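Sorting nexin-3 (Saccharomyces cerevisiae, PDB 1OCS) binds phosphatidylinositol 3-phosphate and is needed to retrieve late Golgi membrane proteins from the prevacuolar compartment, so that they are retained in the Golgi. Local coordinates at residues V40-T45 and K77-Y82; K112-N117 and E125-G130. All coordinates share one frame; numbering follows the deposited sequence.

Contact 1. Residues V40-T45 and K77-Y82; sequences VHNPKT and KVRRRY
Arg79 sets out with CG beside its backbone N and opposite its carbonyl carbon (chi1 -70°), and a bend at chi3 then carries the guanidinium over to 40-45, while Asn42 has CG opposite its own backbone N (chi1 -169°), which brings the amide to the same place. The firm link is to the main chain: Arg79 NH2 donates to Asn42 O at 2.7 Å; the nitrogen lies in the carbonyl plane of Asn42, and the oxygen lies close to the guanidinium plane. The bond bends moderately at the hydrogen (154°). Arg79 NH1 adds a weak bond to the same oxygen at 3.2 Å, so one carbonyl is forked between both terminal nitrogens. Asn42 OD1 is also modelled at the guanidinium edge, 2.4 Å from Arg79 NH2, a doubtfully short distance. Asparagine suits this position because it tolerates the left-handed backbone conformation seen here better than most residues with a side chain.

Lys44 crosses Arg79 at about a right angle and sets its CD over one guanidinium face, toward the rim, 3.3 Å from Arg79 CZ. Its NZ ends 4.1 Å from Arg79 NE, two like charges whose closeness is probably eased by the carboxylate of Asp59, salt-bridged to Arg79 NH1. Arginine suits the place: it is long enough to cross to the other segment, and its flat head has several N-H groups. A leucine here would probably leave Asn42 O without its side-chain donor and Asp59 without its charged mate.

Strand 57-66, which carries Asp59, runs between the two segments, so Arg79 bridges the outer strands on the surface of the three-stranded antiparallel sheet of the PX fold, two residues before the lipid-binding Arg81.

Contact 2. Residues K112-N117 and E125-G130; sequences KILLSN and EERRQG
Van der Waals contact is made by Leu114 and Arg127, whose side chains cross at about a right angle. Leu114 CD1 comes obliquely to the guanidinium, 3.5 Å from Arg127 NH2, with CD2 farther off. Arg127 reaches the loop because its chain is extended from CG to NE after CG has left beside the backbone N (chi1 -80°). Arginine suits this place, since its long chain spans the gap from helix to loop and its guanidinium serves the phosphoinositide-binding site. Leucine fits opposite it, offering a branched apolar end to the arginine while also touching Val123 earlier on helix 121-139.

Polar groups meet less closely across the two segments. Lys112 O lies at the guanidinium edge, in its plane, but 3.7 Å from Arg127 NH2 is only a near approach. The hydrogen bond from that nitrogen goes instead to Gly111 O, one residue earlier in the loop. Tyr82 makes a cation-pi contact with Arg127.

No hydrogen bond or salt bridge joins 112-117 to 125-130 themselves: Leu114 supplies apolar contact, while the neighbouring Gly111 carbonyl holds one end of the lipid-binding guanidinium.

How the contacts relate
Contact 1 comes first along the chain and is complete before contact 2 begins; their centres lie about 14 Å apart within the same PX domain. The first spans the outer strands of the antiparallel sheet, 36-46 and 75-81, and the second joins helix 121-139 to the loop leading into it. Tyr82 of contact 1, at the start of helix 82-89, touches Lys112 of contact 2, while Val40 and His41 meet Arg128 on helix 121-139. Sheet, loop and helix thus converge, bringing Arg81, with Ser83 just beyond it, near Arg127 and Lys112, the four residues that bind phosphatidylinositol 3-phosphate.

Contact 1. Residues V40-T45 and K77-Y82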
loop_
_atom_site.group_PDB
_atom_site.type_symbol
_atom_site.label_atom_id
_atom_site.label_comp_id
_atom_site.label_asym_id
_atom_site.label_seq_id
_atom_site.Cartn_x
_atom_site.Cartn_y
_atom_site.Cartn_z
ATOM N N VAL A 40 -2.476 -0.998 7.338
ATOM C CA VAL A 40 -2.759 -2.093 6.422
ATOM C C VAL A 40 -3.225 -3.212 7.340
ATOM O O VAL A 40 -2.514 -3.595 8.264
ATOM C CB VAL A 40 -1.497 -2.537 5.654
ATOM C CG1 VAL A 40 -1.836 -3.700 4.715
ATOM C CG2 VAL A 40 -0.936 -1.361 4.858
ATOM N N HIS A 41 -4.426 -3.717 7.103
ATOM C CA HIS A 41 -4.969 -4.768 7.946
ATOM C C HIS A 41 -6.100 -5.482 7.213
ATOM O O HIS A 41 -6.215 -5.392 5.991
ATOM C CB HIS A 41 -5.500 -4.144 9.241
ATOM C CG HIS A 41 -6.766 -3.369 9.055
ATOM N ND1 HIS A 41 -6.926 -2.442 8.047
ATOM C CD2 HIS A 41 -7.945 -3.411 9.718
ATOM C CE1 HIS A 41 -8.151 -1.950 8.094
ATOM N NE2 HIS A 41 -8.790 -2.522 9.099
ATOM N N ASN A 42 -6.928 -6.199 7.964
ATOM C CA ASN A 42 -8.070 -6.907 7.391
ATOM C C ASN A 42 -7.720 -7.761 6.166
ATOM O O ASN A 42 -8.341 -7.632 5.109
ATOM C CB ASN A 42 -9.154 -5.895 7.009
ATOM C CG ASN A 42 -10.477 -6.552 6.653
ATOM O OD1 ASN A 42 -11.285 -5.978 5.921
ATOM N ND2 ASN A 42 -10.714 -7.747 7.183
ATOM N N PRO A 43 -6.718 -8.642 6.287
ATOM C CA PRO A 43 -6.376 -9.470 5.129
ATOM C C PRO A 43 -7.525 -10.426 4.822
ATOM O O PRO A 43 -8.207 -10.901 5.736
ATOM C CB PRO A 43 -5.117 -10.200 5.589
ATOM C CG PRO A 43 -5.336 -10.335 7.070
ATOM C CD PRO A 43 -5.862 -8.968 7.442
ATOM N N LYS A 44 -7.749 -10.696 3.542
ATOM C CA LYS A 44 -8.819 -11.599 3.139
ATOM C C LYS A 44 -8.427 -12.481 1.960
ATOM O O LYS A 44 -7.953 -11.993 0.933
ATOM C CB LYS A 44 -10.078 -10.807 2.767
ATOM C CG LYS A 44 -10.856 -10.259 3.959
ATOM C CD LYS A 44 -11.876 -9.198 3.537
ATOM C CE LYS A 44 -12.916 -9.738 2.563
ATOM N NZ LYS A 44 -13.809 -8.647 2.059
ATOM N N THR A 45 -8.618 -13.786 2.114
ATOM C CA THR A 45 -8.331 -14.711 1.034
ATOM C C THR A 45 -9.676 -15.038 0.415
ATOM O O THR A 45 -10.573 -15.564 1.079
ATOM C CB THR A 45 -7.655 -15.984 1.541
ATOM O OG1 THR A 45 -6.331 -15.658 1.971
ATOM C CG2 THR A 45 -7.575 -17.036 0.429
ATOM N N LYS A 77 -10.421 4.113 1.801
ATOM C CA LYS A 77 -10.429 2.717 2.200
ATOM C C LYS A 77 -10.399 1.921 0.905
ATOM O O LYS A 77 -11.350 1.956 0.124
ATOM C CB LYS A 77 -11.695 2.396 3.002
ATOM C CG LYS A 77 -11.476 1.368 4.102
ATOM C CD LYS A 77 -12.733 1.138 4.938
ATOM C CE LYS A 77 -13.800 0.392 4.150
ATOM N NZ LYS A 77 -14.982 0.052 4.998
ATOM N N VAL A 78 -9.292 1.229 0.668
ATOM C CA VAL A 78 -9.133 0.442 -0.543
ATOM C C VAL A 78 -8.504 -0.908 -0.223
ATOM O O VAL A 78 -7.954 -1.103 0.861
ATOM C CB VAL A 78 -8.220 1.169 -1.556
ATOM C CG1 VAL A 78 -8.815 2.520 -1.929
ATOM C CG2 VAL A 78 -6.819 1.349 -0.954
ATOM N N ARG A 79 -8.590 -1.841 -1.164
ATOM C CA ARG A 79 -7.984 -3.150 -0.974
ATOM C C ARG A 79 -6.861 -3.297 -1.989
ATOM O O ARG A 79 -6.972 -2.813 -3.110
ATOM C CB ARG A 79 -9.019 -4.262 -1.144
ATOM C CG ARG A 79 -10.012 -4.294 -0.006
ATOM C CD ARG A 79 -10.620 -5.675 0.204
ATOM N NE ARG A 79 -10.884 -5.865 1.625
ATOM C CZ ARG A 79 -10.120 -6.575 2.446
ATOM N NH1 ARG A 79 -9.035 -7.193 1.999
ATOM N NH2 ARG A 79 -10.423 -6.637 3.733
ATOM N N ARG A 80 -5.777 -3.948 -1.582
ATOM C CA ARG A 80 -4.619 -4.134 -2.446
ATOM C C ARG A 80 -3.998 -5.516 -2.273
ATOM O O ARG A 80 -3.835 -5.996 -1.146
ATOM C CB ARG A 80 -3.546 -3.085 -2.119
ATOM C CG ARG A 80 -3.964 -1.644 -2.353
ATOM C CD ARG A 80 -4.072 -1.334 -3.836
ATOM N NE ARG A 80 -4.358 0.082 -4.078
ATOM C CZ ARG A 80 -5.536 0.561 -4.469
ATOM N NH1 ARG A 80 -6.570 -0.257 -4.666
ATOM N NH2 ARG A 80 -5.678 1.864 -4.680
ATOM N N ARG A 81 -3.655 -6.141 -3.397
ATOM C CA ARG A 81 -3.003 -7.449 -3.389
ATOM C C ARG A 81 -1.535 -7.162 -3.126
ATOM O O ARG A 81 -1.071 -6.039 -3.328
ATOM C CB ARG A 81 -3.090 -8.125 -4.759
ATOM C CG ARG A 81 -4.479 -8.493 -5.262
ATOM C CD ARG A 81 -4.369 -8.850 -6.745
ATOM N NE ARG A 81 -5.560 -9.478 -7.311
ATOM C CZ ARG A 81 -5.662 -10.773 -7.606
ATOM N NH1 ARG A 81 -6.790 -11.248 -8.125
ATOM N NH2 ARG A 81 -4.643 -11.599 -7.384
ATOM N N TYR A 82 -0.795 -8.173 -2.691
ATOM C CA TYR A 82 0.626 -7.988 -2.459
ATOM C C TYR A 82 1.264 -7.533 -3.770
ATOM O O TYR A 82 2.184 -6.719 -3.775
ATOM C CB TYR A 82 1.262 -9.296 -1.995
ATOM C CG TYR A 82 2.727 -9.159 -1.677
ATOM C CD1 TYR A 82 3.700 -9.454 -2.632
ATOM C CD2 TYR A 82 3.141 -8.710 -0.423
ATOM C CE1 TYR A 82 5.056 -9.307 -2.342
ATOM C CE2 TYR A 82 4.489 -8.557 -0.127
ATOM C CZ TYR A 82 5.438 -8.856 -1.088
ATOM O OH TYR A 82 6.767 -8.695 -0.784
#

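Contact 2. Residues K112-N117 and E125-G130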
loop_
_atom_site.group_PDB
_atom_site.type_symbol
_atom_site.label_atom_id
_atom_site.label_comp_id
_atom_site.label_asym_id
_atom_site.label_seq_id
_atom_site.Cartn_x
_atom_site.Cartn_y
_atom_site.Cartn_z
ATOM N N LYS A 112 8.504 -10.693 0.567
ATOM C CA LYS A 112 8.619 -11.029 -0.848
ATOM C C LYS A 112 8.929 -12.512 -0.990
ATOM O O LYS A 112 8.198 -13.253 -1.651
ATOM C CB LYS A 112 9.734 -10.208 -1.510
ATOM C CG LYS A 112 9.353 -8.771 -1.844
ATOM C CD LYS A 112 10.550 -7.964 -2.346
ATOM C CE LYS A 112 11.576 -7.733 -1.244
ATOM N NZ LYS A 112 12.784 -7.032 -1.746
ATOM N N ILE A 113 10.022 -12.934 -0.361
ATOM C CA ILE A 113 10.451 -14.327 -0.397
ATOM C C ILE A 113 9.339 -15.224 0.139
ATOM O O ILE A 113 8.617 -14.847 1.062
ATOM C CB ILE A 113 11.721 -14.541 0.461
ATOM C CG1 ILE A 113 12.837 -13.606 -0.015
ATOM C CG2 ILE A 113 12.167 -15.999 0.387
ATOM C CD1 ILE A 113 13.222 -13.787 -1.470
ATOM N N LEU A 114 9.212 -16.412 -0.442
ATOM C CA LEU A 114 8.185 -17.354 -0.025
ATOM C C LEU A 114 8.730 -18.777 0.047
ATOM O O LEU A 114 9.213 -19.318 -0.948
ATOM C CB LEU A 114 7.008 -17.298 -1.003
ATOM C CG LEU A 114 5.622 -16.947 -0.449
ATOM C CD1 LEU A 114 5.684 -15.663 0.362
ATOM C CD2 LEU A 114 4.645 -16.801 -1.605
ATOM N N LEU A 115 8.664 -19.374 1.232
ATOM C CA LEU A 115 9.126 -20.744 1.424
ATOM C C LEU A 115 8.006 -21.511 2.112
ATOM O O LEU A 115 8.135 -22.696 2.418
ATOM C CB LEU A 115 10.389 -20.780 2.288
ATOM C CG LEU A 115 11.046 -22.160 2.419
ATOM C CD1 LEU A 115 11.414 -22.687 1.037
ATOM C CD2 LEU A 115 12.287 -22.066 3.300
ATOM N N SER A 116 6.904 -20.809 2.348
ATOM C CA SER A 116 5.723 -21.374 2.984
ATOM C C SER A 116 4.518 -21.106 2.078
ATOM O O SER A 116 4.565 -20.219 1.229
ATOM C CB SER A 116 5.519 -20.720 4.355
ATOM O OG SER A 116 4.362 -21.220 4.996
ATOM N N ASN A 117 3.451 -21.880 2.254
ATOM C CA ASN A 117 2.232 -21.734 1.458
ATOM C C ASN A 117 1.730 -20.291 1.526
ATOM O O ASN A 117 1.437 -19.787 2.606
ATOM C CB ASN A 117 1.156 -22.685 1.991
ATOM C CG ASN A 117 -0.104 -22.697 1.138
ATOM O OD1 ASN A 117 -0.948 -23.581 1.287
ATOM N ND2 ASN A 117 -0.242 -21.721 0.251
ATOM N N GLU A 125 -0.340 -13.239 7.756
ATOM C CA GLU A 125 -0.183 -12.372 8.920
ATOM C C GLU A 125 1.168 -11.664 8.879
ATOM O O GLU A 125 1.276 -10.493 9.247
ATOM C CB GLU A 125 -0.310 -13.175 10.219
ATOM C CG GLU A 125 -0.018 -12.357 11.471
ATOM C CD GLU A 125 -0.944 -11.164 11.634
ATOM O OE1 GLU A 125 -0.645 -10.296 12.484
ATOM O OE2 GLU A 125 -1.971 -11.093 10.922
ATOM N N GLU A 126 2.198 -12.375 8.428
ATOM C CA GLU A 126 3.528 -11.790 8.331
ATOM C C GLU A 126 3.526 -10.686 7.281
ATOM O O GLU A 126 4.164 -9.653 7.460
ATOM C CB GLU A 126 4.564 -12.864 7.979
ATOM C CG GLU A 126 4.761 -13.892 9.094
ATOM C CD GLU A 126 5.870 -14.892 8.802
ATOM O OE1 GLU A 126 5.735 -15.678 7.836
ATOM O OE2 GLU A 126 6.878 -14.889 9.544
ATOM N N ARG A 127 2.801 -10.900 6.187
ATOM C CA ARG A 127 2.720 -9.884 5.148
ATOM C C ARG A 127 1.922 -8.688 5.646
ATOM O O ARG A 127 2.291 -7.544 5.394
ATOM C CB ARG A 127 2.072 -10.445 3.881
ATOM C CG ARG A 127 3.038 -11.256 3.048
ATOM C CD ARG A 127 2.492 -11.612 1.676
ATOM N NE ARG A 127 3.597 -12.000 0.805
ATOM C CZ ARG A 127 3.466 -12.439 -0.440
ATOM N NH1 ARG A 127 2.262 -12.560 -0.985
ATOM N NH2 ARG A 127 4.554 -12.745 -1.137
ATOM N N ARG A 128 0.830 -8.959 6.354
ATOM C CA ARG A 128 -0.006 -7.887 6.882
ATOM C C ARG A 128 0.843 -6.963 7.755
ATOM O O ARG A 128 0.870 -5.753 7.545
ATOM C CB ARG A 128 -1.149 -8.462 7.717
ATOM C CG ARG A 128 -2.214 -7.444 8.082
ATOM C CD ARG A 128 -2.701 -7.658 9.497
ATOM N NE ARG A 128 -1.632 -7.391 10.450
ATOM C CZ ARG A 128 -1.730 -7.566 11.763
ATOM N NH1 ARG A 128 -0.694 -7.290 12.543
ATOM N NH2 ARG A 128 -2.860 -8.020 12.296
ATOM N N GLN A 129 1.537 -7.545 8.734
ATOM C CA GLN A 129 2.390 -6.778 9.640
ATOM C C GLN A 129 3.483 -6.048 8.876
ATOM O O GLN A 129 3.712 -4.860 9.095
ATOM C CB GLN A 129 3.038 -7.692 10.685
ATOM C CG GLN A 129 2.050 -8.379 11.605
ATOM C CD GLN A 129 2.726 -9.219 12.673
ATOM O OE1 GLN A 129 2.066 -9.975 13.387
ATOM N NE2 GLN A 129 4.044 -9.087 12.793
ATOM N N GLY A 130 4.163 -6.766 7.988
ATOM C CA GLY A 130 5.224 -6.153 7.212
ATOM C C GLY A 130 4.715 -5.016 6.346
ATOM O O GLY A 130 5.294 -3.926 6.327
#